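Local coordinates for protein LYND (Lyngbya aestuarii, PDB 4V1T) that probably uses ATP, as a YcaO-family cyclodehydratase, to close cysteine side chains of peptide substrates into azoline rings, at residues 604-609 against 632-637; 556-561 against 672-677; 151-156 against 262-267. All coordinates share one frame; numbering follows the deposited sequence.

Interaction 1. Residues 604-609 against 632-637; sequences PAFAGV and IAILRA. With ADP (adenosine-5'-diphosphate), chain L.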
loop_
_atom_site.group_PDB
_atom_site.type_symbol
_atom_site.label_atom_id
_atom_site.label_comp_id
_atom_site.label_asym_id
_atom_site.label_seq_id
_atom_site.Cartn_x
_atom_site.Cartn_y
_atom_site.Cartn_z
ATOM N N PRO B 604 -3.337 -25.703 25.935
ATOM C CA PRO B 604 -1.901 -25.684 25.666
ATOM C C PRO B 604 -1.287 -24.288 25.708
ATOM O O PRO B 604 -1.798 -23.346 25.109
ATOM C CB PRO B 604 -1.780 -26.297 24.268
ATOM C CG PRO B 604 -3.152 -26.418 23.733
ATOM C CD PRO B 604 -4.113 -26.342 24.860
ATOM N N ALA B 605 -0.184 -24.181 26.433
ATOM C CA ALA B 605 0.532 -22.936 26.589
ATOM C C ALA B 605 2.007 -23.257 26.499
ATOM O O ALA B 605 2.463 -24.277 27.027
ATOM C CB ALA B 605 0.203 -22.293 27.928
ATOM N N PHE B 606 2.756 -22.391 25.833
ATOM C CA PHE B 606 4.158 -22.664 25.584
ATOM C C PHE B 606 5.053 -21.453 25.789
ATOM O O PHE B 606 4.603 -20.311 25.726
ATOM C CB PHE B 606 4.323 -23.186 24.161
ATOM C CG PHE B 606 3.570 -24.453 23.898
ATOM C CD1 PHE B 606 4.161 -25.684 24.135
ATOM C CD2 PHE B 606 2.273 -24.413 23.416
ATOM C CE1 PHE B 606 3.469 -26.858 23.892
ATOM C CE2 PHE B 606 1.577 -25.583 23.168
ATOM C CZ PHE B 606 2.172 -26.806 23.411
ATOM N N ALA B 607 6.328 -21.730 26.037
ATOM C CA ALA B 607 7.364 -20.708 26.050
ATOM C C ALA B 607 8.408 -21.035 24.991
ATOM O O ALA B 607 9.009 -22.104 25.011
ATOM C CB ALA B 607 8.011 -20.626 27.412
ATOM N N GLY B 608 8.606 -20.115 24.057
ATOM C CA GLY B 608 9.721 -20.194 23.136
ATOM C C GLY B 608 10.941 -19.588 23.804
ATOM O O GLY B 608 10.840 -18.557 24.446
ATOM N N VAL B 609 12.090 -20.232 23.660
ATOM C CA VAL B 609 13.310 -19.750 24.289
ATOM C C VAL B 609 14.449 -19.834 23.283
ATOM O O VAL B 609 14.532 -20.777 22.502
ATOM C CB VAL B 609 13.652 -20.560 25.560
ATOM C CG1 VAL B 609 14.920 -20.035 26.223
ATOM C CG2 VAL B 609 12.493 -20.518 26.544
ATOM N N ILE B 632 -1.172 -23.564 17.050
ATOM C CA ILE B 632 -1.254 -22.108 17.038
ATOM C C ILE B 632 -0.548 -21.534 18.265
ATOM O O ILE B 632 0.083 -20.483 18.191
ATOM C CB ILE B 632 -2.717 -21.608 17.014
ATOM C CG1 ILE B 632 -3.524 -22.283 15.883
ATOM C CG2 ILE B 632 -2.765 -20.086 16.883
ATOM C CD1 ILE B 632 -2.908 -22.187 14.501
ATOM N N ALA B 633 -0.665 -22.226 19.392
ATOM C CA ALA B 633 -0.049 -21.769 20.632
ATOM C C ALA B 633 1.468 -21.687 20.470
ATOM O O ALA B 633 2.086 -20.696 20.844
ATOM C CB ALA B 633 -0.420 -22.690 21.785
ATOM N N ILE B 634 2.059 -22.733 19.904
ATOM C CA ILE B 634 3.493 -22.749 19.653
ATOM C C ILE B 634 3.836 -21.666 18.645
ATOM O O ILE B 634 4.861 -21.003 18.753
ATOM C CB ILE B 634 3.963 -24.123 19.124
ATOM C CG1 ILE B 634 3.725 -25.215 20.181
ATOM C CG2 ILE B 634 5.443 -24.084 18.753
ATOM C CD1 ILE B 634 3.837 -26.626 19.642
ATOM N N LEU B 635 2.964 -21.498 17.657
ATOM C CA LEU B 635 3.152 -20.492 16.623
ATOM C C LEU B 635 3.200 -19.092 17.228
ATOM O O LEU B 635 4.029 -18.274 16.844
ATOM C CB LEU B 635 2.025 -20.588 15.589
ATOM C CG LEU B 635 2.240 -19.954 14.217
ATOM C CD1 LEU B 635 3.511 -20.468 13.564
ATOM C CD2 LEU B 635 1.031 -20.246 13.337
ATOM N N ARG B 636 2.303 -18.825 18.172
ATOM C CA ARG B 636 2.272 -17.539 18.849
ATOM C C ARG B 636 3.564 -17.322 19.615
ATOM O O ARG B 636 4.183 -16.269 19.520
ATOM C CB ARG B 636 1.088 -17.453 19.808
ATOM C CG ARG B 636 -0.260 -17.292 19.113
ATOM C CD ARG B 636 -1.349 -16.978 20.133
ATOM N NE ARG B 636 -1.041 -15.763 20.882
ATOM C CZ ARG B 636 -1.172 -14.524 20.409
ATOM N NH1 ARG B 636 -1.622 -14.311 19.176
ATOM N NH2 ARG B 636 -0.854 -13.490 21.177
ATOM N N ALA B 637 3.960 -18.335 20.377
ATOM C CA ALA B 637 5.154 -18.255 21.206
ATOM C C ALA B 637 6.388 -17.982 20.360
ATOM O O ALA B 637 7.160 -17.062 20.626
ATOM C CB ALA B 637 5.331 -19.546 21.995
HETATM P PB ADP L . -0.031 -10.368 21.614
HETATM O O1B ADP L . -1.049 -10.189 22.711
HETATM O O2B ADP L . 0.976 -11.447 21.888
HETATM O O3B ADP L . 0.561 -9.068 21.160
HETATM P PA ADP L . -0.770 -10.653 18.816
HETATM O O1A ADP L . -1.083 -11.916 18.057
HETATM O O2A ADP L . 0.532 -9.928 18.530
HETATM O O3A ADP L . -0.932 -10.948 20.400
HETATM O "O5'" ADP L . -1.974 -9.632 18.568
HETATM C "C5'" ADP L . -1.878 -8.276 18.957
HETATM C "C4'" ADP L . -3.287 -7.712 19.044
HETATM O "O4'" ADP L . -3.864 -7.618 17.743
HETATM C "C3'" ADP L . -4.205 -8.617 19.845
HETATM O "O3'" ADP L . -5.101 -7.796 20.583
HETATM C "C2'" ADP L . -4.988 -9.412 18.827
HETATM O "O2'" ADP L . -6.323 -9.691 19.257
HETATM C "C1'" ADP L . -4.999 -8.480 17.631
HETATM N N9 ADP L . -4.967 -9.243 16.362
HETATM C C8 ADP L . -3.963 -10.028 15.916
HETATM N N7 ADP L . -4.273 -10.556 14.707
HETATM C C5 ADP L . -5.489 -10.102 14.369
HETATM C C6 ADP L . -6.403 -10.275 13.223
HETATM N N6 ADP L . -6.030 -11.066 12.191
HETATM N N1 ADP L . -7.590 -9.632 13.251
HETATM C C2 ADP L . -7.950 -8.848 14.283
HETATM N N3 ADP L . -7.162 -8.646 15.361
HETATM C C4 ADP L . -5.948 -9.237 15.462
#

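Interaction 2. Residues 556-561 against 672-677; sequences ALWWYN and HPYLLP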
loop_
_atom_site.group_PDB
_atom_site.type_symbol
_atom_site.label_atom_id
_atom_site.label_comp_id
_atom_site.label_asym_id
_atom_site.label_seq_id
_atom_site.Cartn_x
_atom_site.Cartn_y
_atom_site.Cartn_z
ATOM N N ALA B 556 3.745 -17.495 34.762
ATOM C CA ALA B 556 3.968 -17.145 36.172
ATOM C C ALA B 556 4.326 -18.377 36.994
ATOM O O ALA B 556 5.278 -18.359 37.763
ATOM C CB ALA B 556 2.738 -16.465 36.752
ATOM N N LEU B 557 3.557 -19.445 36.819
ATOM C CA LEU B 557 3.786 -20.686 37.544
ATOM C C LEU B 557 5.185 -21.204 37.277
ATOM O O LEU B 557 5.932 -21.527 38.205
ATOM C CB LEU B 557 2.755 -21.743 37.127
ATOM C CG LEU B 557 1.288 -21.467 37.488
ATOM C CD1 LEU B 557 0.410 -22.635 37.074
ATOM C CD2 LEU B 557 1.103 -21.173 38.971
ATOM N N TRP B 558 5.537 -21.279 36.000
ATOM C CA TRP B 558 6.831 -21.798 35.585
ATOM C C TRP B 558 7.979 -20.923 36.062
ATOM O O TRP B 558 8.941 -21.414 36.663
ATOM C CB TRP B 558 6.872 -21.930 34.062
ATOM C CG TRP B 558 8.255 -21.960 33.474
ATOM C CD1 TRP B 558 9.214 -22.912 33.663
ATOM C CD2 TRP B 558 8.818 -20.992 32.576
ATOM N NE1 TRP B 558 10.350 -22.588 32.949
ATOM C CE2 TRP B 558 10.126 -21.421 32.268
ATOM C CE3 TRP B 558 8.339 -19.811 32.001
ATOM C CZ2 TRP B 558 10.962 -20.700 31.418
ATOM C CZ3 TRP B 558 9.169 -19.099 31.157
ATOM C CH2 TRP B 558 10.467 -19.545 30.873
ATOM N N TRP B 559 7.865 -19.626 35.805
ATOM C CA TRP B 559 8.958 -18.695 36.052
ATOM C C TRP B 559 9.299 -18.517 37.530
ATOM O O TRP B 559 10.466 -18.556 37.919
ATOM C CB TRP B 559 8.617 -17.331 35.451
ATOM C CG TRP B 559 9.697 -16.325 35.632
ATOM C CD1 TRP B 559 9.819 -15.428 36.655
ATOM C CD2 TRP B 559 10.817 -16.109 34.776
ATOM N NE1 TRP B 559 10.943 -14.664 36.484
ATOM C CE2 TRP B 559 11.574 -15.063 35.336
ATOM C CE3 TRP B 559 11.252 -16.693 33.581
ATOM C CZ2 TRP B 559 12.743 -14.597 34.751
ATOM C CZ3 TRP B 559 12.414 -16.231 33.001
ATOM C CH2 TRP B 559 13.149 -15.192 33.587
ATOM N N TYR B 560 8.284 -18.304 38.355
ATOM C CA TYR B 560 8.515 -17.924 39.742
ATOM C C TYR B 560 8.728 -19.126 40.653
ATOM O O TYR B 560 9.378 -19.006 41.692
ATOM C CB TYR B 560 7.367 -17.045 40.243
ATOM C CG TYR B 560 7.377 -15.702 39.566
ATOM C CD1 TYR B 560 8.314 -14.723 39.916
ATOM C CD2 TYR B 560 6.493 -15.422 38.526
ATOM C CE1 TYR B 560 8.343 -13.504 39.265
ATOM C CE2 TYR B 560 6.514 -14.210 37.879
ATOM C CZ TYR B 560 7.438 -13.255 38.245
ATOM O OH TYR B 560 7.446 -12.054 37.579
ATOM N N ASN B 561 8.199 -20.282 40.267
ATOM C CA ASN B 561 8.551 -21.527 40.945
ATOM C C ASN B 561 9.831 -22.113 40.348
ATOM O O ASN B 561 10.367 -23.077 40.867
ATOM C CB ASN B 561 7.416 -22.542 40.856
ATOM C CG ASN B 561 6.167 -22.090 41.589
ATOM O OD1 ASN B 561 6.079 -22.192 42.814
ATOM N ND2 ASN B 561 5.189 -21.601 40.842
ATOM N N HIS B 672 20.004 -19.524 34.760
ATOM C CA HIS B 672 18.580 -19.869 34.780
ATOM C C HIS B 672 18.338 -21.221 34.106
ATOM O O HIS B 672 17.869 -21.276 32.975
ATOM C CB HIS B 672 17.767 -18.783 34.076
ATOM C CG HIS B 672 18.108 -17.395 34.516
ATOM N ND1 HIS B 672 17.518 -16.790 35.607
ATOM C CD2 HIS B 672 18.994 -16.498 34.022
ATOM C CE1 HIS B 672 18.020 -15.578 35.761
ATOM N NE2 HIS B 672 18.922 -15.375 34.815
ATOM N N PRO B 673 18.675 -22.320 34.801
ATOM C CA PRO B 673 18.546 -23.667 34.221
ATOM C C PRO B 673 17.108 -24.075 33.914
ATOM O O PRO B 673 16.885 -25.008 33.137
ATOM C CB PRO B 673 19.144 -24.575 35.305
ATOM C CG PRO B 673 19.009 -23.807 36.561
ATOM C CD PRO B 673 19.137 -22.361 36.199
ATOM N N TYR B 674 16.148 -23.376 34.514
ATOM C CA TYR B 674 14.740 -23.609 34.240
ATOM C C TYR B 674 14.313 -23.088 32.853
ATOM O O TYR B 674 13.137 -23.177 32.488
ATOM C CB TYR B 674 13.872 -22.967 35.328
ATOM C CG TYR B 674 14.150 -21.492 35.565
ATOM C CD1 TYR B 674 15.123 -21.086 36.469
ATOM C CD2 TYR B 674 13.432 -20.512 34.893
ATOM C CE1 TYR B 674 15.382 -19.746 36.683
ATOM C CE2 TYR B 674 13.681 -19.170 35.104
ATOM C CZ TYR B 674 14.655 -18.796 35.995
ATOM O OH TYR B 674 14.901 -17.467 36.202
ATOM N N LEU B 675 15.263 -22.548 32.089
ATOM C CA LEU B 675 15.005 -22.099 30.725
ATOM C C LEU B 675 15.184 -23.218 29.709
ATOM O O LEU B 675 14.533 -23.223 28.665
ATOM C CB LEU B 675 15.926 -20.937 30.355
ATOM C CG LEU B 675 15.649 -19.577 30.999
ATOM C CD1 LEU B 675 16.639 -18.563 30.456
ATOM C CD2 LEU B 675 14.228 -19.099 30.753
ATOM N N LEU B 676 16.074 -24.159 30.002
ATOM C CA LEU B 676 16.320 -25.255 29.080
ATOM C C LEU B 676 15.526 -26.469 29.539
ATOM O O LEU B 676 15.219 -26.604 30.722
ATOM C CB LEU B 676 17.816 -25.550 28.960
ATOM C CG LEU B 676 18.580 -25.957 30.212
ATOM C CD1 LEU B 676 18.493 -27.465 30.428
ATOM C CD2 LEU B 676 20.028 -25.511 30.083
ATOM N N PRO B 677 15.160 -27.348 28.601
ATOM C CA PRO B 677 14.313 -28.473 28.987
ATOM C C PRO B 677 15.049 -29.503 29.828
ATOM O O PRO B 677 16.252 -29.697 29.647
ATOM C CB PRO B 677 13.896 -29.061 27.646
ATOM C CG PRO B 677 15.025 -28.721 26.721
ATOM C CD PRO B 677 15.525 -27.385 27.174
#

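Interaction 3. Residues 151-156 against 262-267; sequences TALNVV and TEIAKW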
loop_
_atom_site.group_PDB
_atom_site.type_symbol
_atom_site.label_atom_id
_atom_site.label_comp_id
_atom_site.label_asym_id
_atom_site.label_seq_id
_atom_site.Cartn_x
_atom_site.Cartn_y
_atom_site.Cartn_z
ATOM N N THR B 151 -23.444 32.277 5.273
ATOM C CA THR B 151 -22.782 32.126 3.980
ATOM C C THR B 151 -22.600 30.653 3.667
ATOM O O THR B 151 -22.825 29.801 4.516
ATOM C CB THR B 151 -21.413 32.839 3.937
ATOM O OG1 THR B 151 -20.506 32.225 4.864
ATOM C CG2 THR B 151 -21.577 34.319 4.277
ATOM N N ALA B 152 -22.184 30.356 2.445
ATOM C CA ALA B 152 -21.986 28.985 2.029
ATOM C C ALA B 152 -20.729 28.374 2.629
ATOM O O ALA B 152 -20.610 27.156 2.709
ATOM C CB ALA B 152 -21.922 28.915 0.517
ATOM N N LEU B 153 -19.782 29.210 3.040
ATOM C CA LEU B 153 -18.551 28.708 3.638
ATOM C C LEU B 153 -17.777 29.776 4.389
ATOM O O LEU B 153 -17.504 30.851 3.857
ATOM C CB LEU B 153 -17.658 28.106 2.564
ATOM C CG LEU B 153 -16.408 27.392 3.065
ATOM C CD1 LEU B 153 -16.781 26.082 3.743
ATOM C CD2 LEU B 153 -15.447 27.157 1.924
ATOM N N ASN B 154 -17.427 29.476 5.635
ATOM C CA ASN B 154 -16.490 30.306 6.391
ATOM C C ASN B 154 -15.124 29.632 6.378
ATOM O O ASN B 154 -14.994 28.483 6.787
ATOM C CB ASN B 154 -16.981 30.517 7.826
ATOM C CG ASN B 154 -16.079 31.442 8.630
ATOM O OD1 ASN B 154 -15.517 32.405 8.106
ATOM N ND2 ASN B 154 -15.931 31.143 9.910
ATOM N N VAL B 155 -14.114 30.341 5.890
ATOM C CA VAL B 155 -12.758 29.814 5.843
ATOM C C VAL B 155 -11.934 30.360 7.005
ATOM O O VAL B 155 -11.787 31.574 7.155
ATOM C CB VAL B 155 -12.074 30.173 4.523
ATOM C CG1 VAL B 155 -10.717 29.516 4.429
ATOM C CG2 VAL B 155 -12.937 29.748 3.353
ATOM N N VAL B 156 -11.393 29.454 7.818
ATOM C CA VAL B 156 -10.624 29.831 8.995
ATOM C C VAL B 156 -9.143 29.523 8.790
ATOM O O VAL B 156 -8.766 28.369 8.611
ATOM C CB VAL B 156 -11.133 29.100 10.253
ATOM C CG1 VAL B 156 -10.352 29.548 11.489
ATOM C CG2 VAL B 156 -12.612 29.361 10.453
ATOM N N THR B 262 -8.491 26.699 -4.669
ATOM C CA THR B 262 -9.020 25.669 -5.551
ATOM C C THR B 262 -10.017 24.768 -4.829
ATOM O O THR B 262 -11.091 24.466 -5.350
ATOM C CB THR B 262 -7.876 24.805 -6.117
ATOM O OG1 THR B 262 -6.991 25.635 -6.871
ATOM C CG2 THR B 262 -8.414 23.701 -7.016
ATOM N N GLU B 263 -9.661 24.334 -3.622
ATOM C CA GLU B 263 -10.518 23.426 -2.866
ATOM C C GLU B 263 -11.757 24.142 -2.328
ATOM O O GLU B 263 -12.817 23.528 -2.137
ATOM C CB GLU B 263 -9.737 22.774 -1.729
ATOM C CG GLU B 263 -8.639 21.835 -2.195
ATOM C CD GLU B 263 -9.156 20.665 -3.016
ATOM O OE1 GLU B 263 -10.254 20.150 -2.715
ATOM O OE2 GLU B 263 -8.456 20.249 -3.961
ATOM N N ILE B 264 -11.622 25.437 -2.090
ATOM C CA ILE B 264 -12.758 26.249 -1.700
ATOM C C ILE B 264 -13.750 26.304 -2.864
ATOM O O ILE B 264 -14.939 26.111 -2.681
ATOM C CB ILE B 264 -12.323 27.664 -1.286
ATOM C CG1 ILE B 264 -11.683 27.621 0.105
ATOM C CG2 ILE B 264 -13.526 28.613 -1.242
ATOM C CD1 ILE B 264 -10.834 28.840 0.436
ATOM N N ALA B 265 -13.230 26.572 -4.057
ATOM C CA ALA B 265 -14.044 26.629 -5.268
ATOM C C ALA B 265 -14.733 25.298 -5.528
ATOM O O ALA B 265 -15.920 25.253 -5.827
ATOM C CB ALA B 265 -13.192 27.021 -6.460
ATOM N N LYS B 266 -13.986 24.214 -5.394
ATOM C CA LYS B 266 -14.525 22.899 -5.630
ATOM C C LYS B 266 -15.614 22.568 -4.630
ATOM O O LYS B 266 -16.588 21.900 -4.973
ATOM C CB LYS B 266 -13.422 21.842 -5.577
ATOM C CG LYS B 266 -12.560 21.787 -6.830
ATOM C CD LYS B 266 -11.894 20.437 -6.998
ATOM C CE LYS B 266 -10.670 20.314 -6.132
ATOM N NZ LYS B 266 -10.387 18.908 -5.763
ATOM N N TRP B 267 -15.460 23.032 -3.395
ATOM C CA TRP B 267 -16.495 22.803 -2.391
ATOM C C TRP B 267 -17.789 23.555 -2.691
ATOM O O TRP B 267 -18.875 22.975 -2.632
ATOM C CB TRP B 267 -16.024 23.182 -0.981
ATOM C CG TRP B 267 -17.153 23.112 -0.029
ATOM C CD1 TRP B 267 -17.845 24.162 0.494
ATOM C CD2 TRP B 267 -17.784 21.929 0.464
ATOM N NE1 TRP B 267 -18.857 23.707 1.299
ATOM C CE2 TRP B 267 -18.837 22.338 1.303
ATOM C CE3 TRP B 267 -17.549 20.562 0.292
ATOM C CZ2 TRP B 267 -19.653 21.435 1.969
ATOM C CZ3 TRP B 267 -18.369 19.660 0.949
ATOM C CH2 TRP B 267 -19.410 20.102 1.775
HETATM O O HOH W 1 -21.387 24.925 2.099
#

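Interaction 1. Residues 604-609 against 632-637
The Phe606 ring carries Ile634 on one face and Ala633 at its edge. Ile634 CG1 stands 3.5 Å above the plane and over the centre of the ring, a CH-pi contact almost along the ring normal. Ala633 CB meets the rim near the ring plane, 3.6 Å from Phe606 CD2. Phe606 holds CG anti to its carbonyl carbon (chi1 -60°), which brings the ring beside the helix, where Val594 of strand 590-596 also touches it. The other flat group, the Arg636 guanidinium, presents its edge to ADP: NH1 gives a hydrogen bond to O1A at 2.7 Å, and NH2 gives a nearly straight one to the bridging O3A (172°). Here the middle strand of a three-stranded antiparallel sheet, 605-612, lies against helix 630-649, the two segment axes 7.4 Å apart and 31° from parallel. Small residues permit that approach. Ala637 CB lies 3.9 Å from both Phe606 O and Gly608 N, and a beta carbon on Gly608 would point toward the helix and come close to Ala637 O.

Interaction 2. Residues 556-561 against 672-677
Tyr674 sets the edge of its ring over the six-membered ring of Trp559, a T-shaped pair with planes at 89° and centroids 5.3 Å apart. Tyr674 CE2 is the atom that reaches down, 3.8 Å from Trp559 CE3, while the hydroxyl OH lies above the same face but displaced toward the rim. The ring gets there because Tyr674 CG sits between its backbone N and carbonyl carbon (chi1 54°), with CB already directed at the helix.

Trp558 meets the backbone of the same residue: the indole NE1 donates to Tyr674 O at 2.9 Å; the oxygen lies almost in the indole plane, although the donor is tilted 26° from the carbonyl plane. Leu675 then packs against both tryptophans: its CD2 is 3.7 Å from Trp558 CZ2 and 4.1 Å from Trp559 CZ3, approaching both rings obliquely. An apolar leucine suits this place, being long enough to put CD2 between the two indoles and bringing no polar group to satisfy there.

The contact ties the C-terminal part of helix 538-561 to the irregular chain that follows helix 661-666, inside the YcaO domain. The C-terminal tail adds a third party: Asn769 ND2 bonds to Tyr674 OH, and Trp559 NE1 bonds to Thr771 O. Within the loop, His672 ND1 and Tyr674 OH share a hydrogen bond of 2.8 Å.

Tyrosine and tryptophan therefore do double work here, filling a buried interface with ring surface while their polar atoms remain paired. Two bonds hold the tyrosine hydroxyl and fix where the end of the side chain lies, and the Trp558 bond ties the loop backbone to the helix at Tyr674 O, so the loop's position rests on directional bonds as well as on apolar packing.

Interaction 3. Residues 151-156 against 262-267
This is apolar packing of a helix on a beta-sheet, in an alpha/beta region where strand 154-157 is one of four parallel strands in a mixed sheet of seven. The order of those four, with helix 165-176 joining 154-157 to the neighbouring strand 180-184, is Rossmann-like. Leu153 and Val155 point from the strand end toward helix 250-275, whereas Val156 packs on helix 165-176, so that helices are held on two sides of the strand.

Val155 and Ile264 meet tip to tip, with Val155 CG2 3.7 Å from Ile264 CD1. Beta-branched valine suits the strand, and the longer isoleucine carries the reach from the helix. Leu153, its CG anti to the backbone N (chi1 -173°), wedges between Ile264 and Trp267: CD2 lies 4.0 Å from Ile264 CG2 and also nears the indole, while CD1 lies 3.9 Å from Trp267 CD1, oblique to the ring. An alanine in place of Leu153 would remove both methyls and is likely to open a gap between Ile264 and the pyrrole side of Trp267, leaving the indole less firmly placed.

Other residues of this helix face the dimer partner. Lys266 NZ, in a salt bridge to Glu263 OE2 at 3.0 Å, also bonds to Ser296 O of the second subunit, and Thr262 OG1 bonds to Ser251 OG of that subunit. The helix thus joins the sheet to the subunit interface.

At the margin of the packing the indole turns polar. Ala152 O lies at the edge of Trp267, 4.1 Å from NE1 and too far for a direct bond. Trp267 NE1 donates instead to a water at 2.9 Å; that water's modelled distance to Ala152 O is too short to be trusted.

Interaction 3 comes first along the chain and lies on the opposite side of the chain's centre from the other two, its centre about 56 Å from that of interaction 1 and about 65 Å from that of interaction 2. It belongs to the mixed sheet and the subunit interface. Interactions 1 and 2 share the YcaO region, with centres about 15 Å apart; both segments of the first fall in sequence between 556-561 and 672-677. They meet at strand 605-612: Ala607 CB packs on Trp558 CZ3, and Val609 CG2 on Leu675 O. Packing is therefore continuous from the ADP-binding helix 630-649 through this strand to helix 538-561, while the intersubunit contacts around helix 250-275 lie far from it.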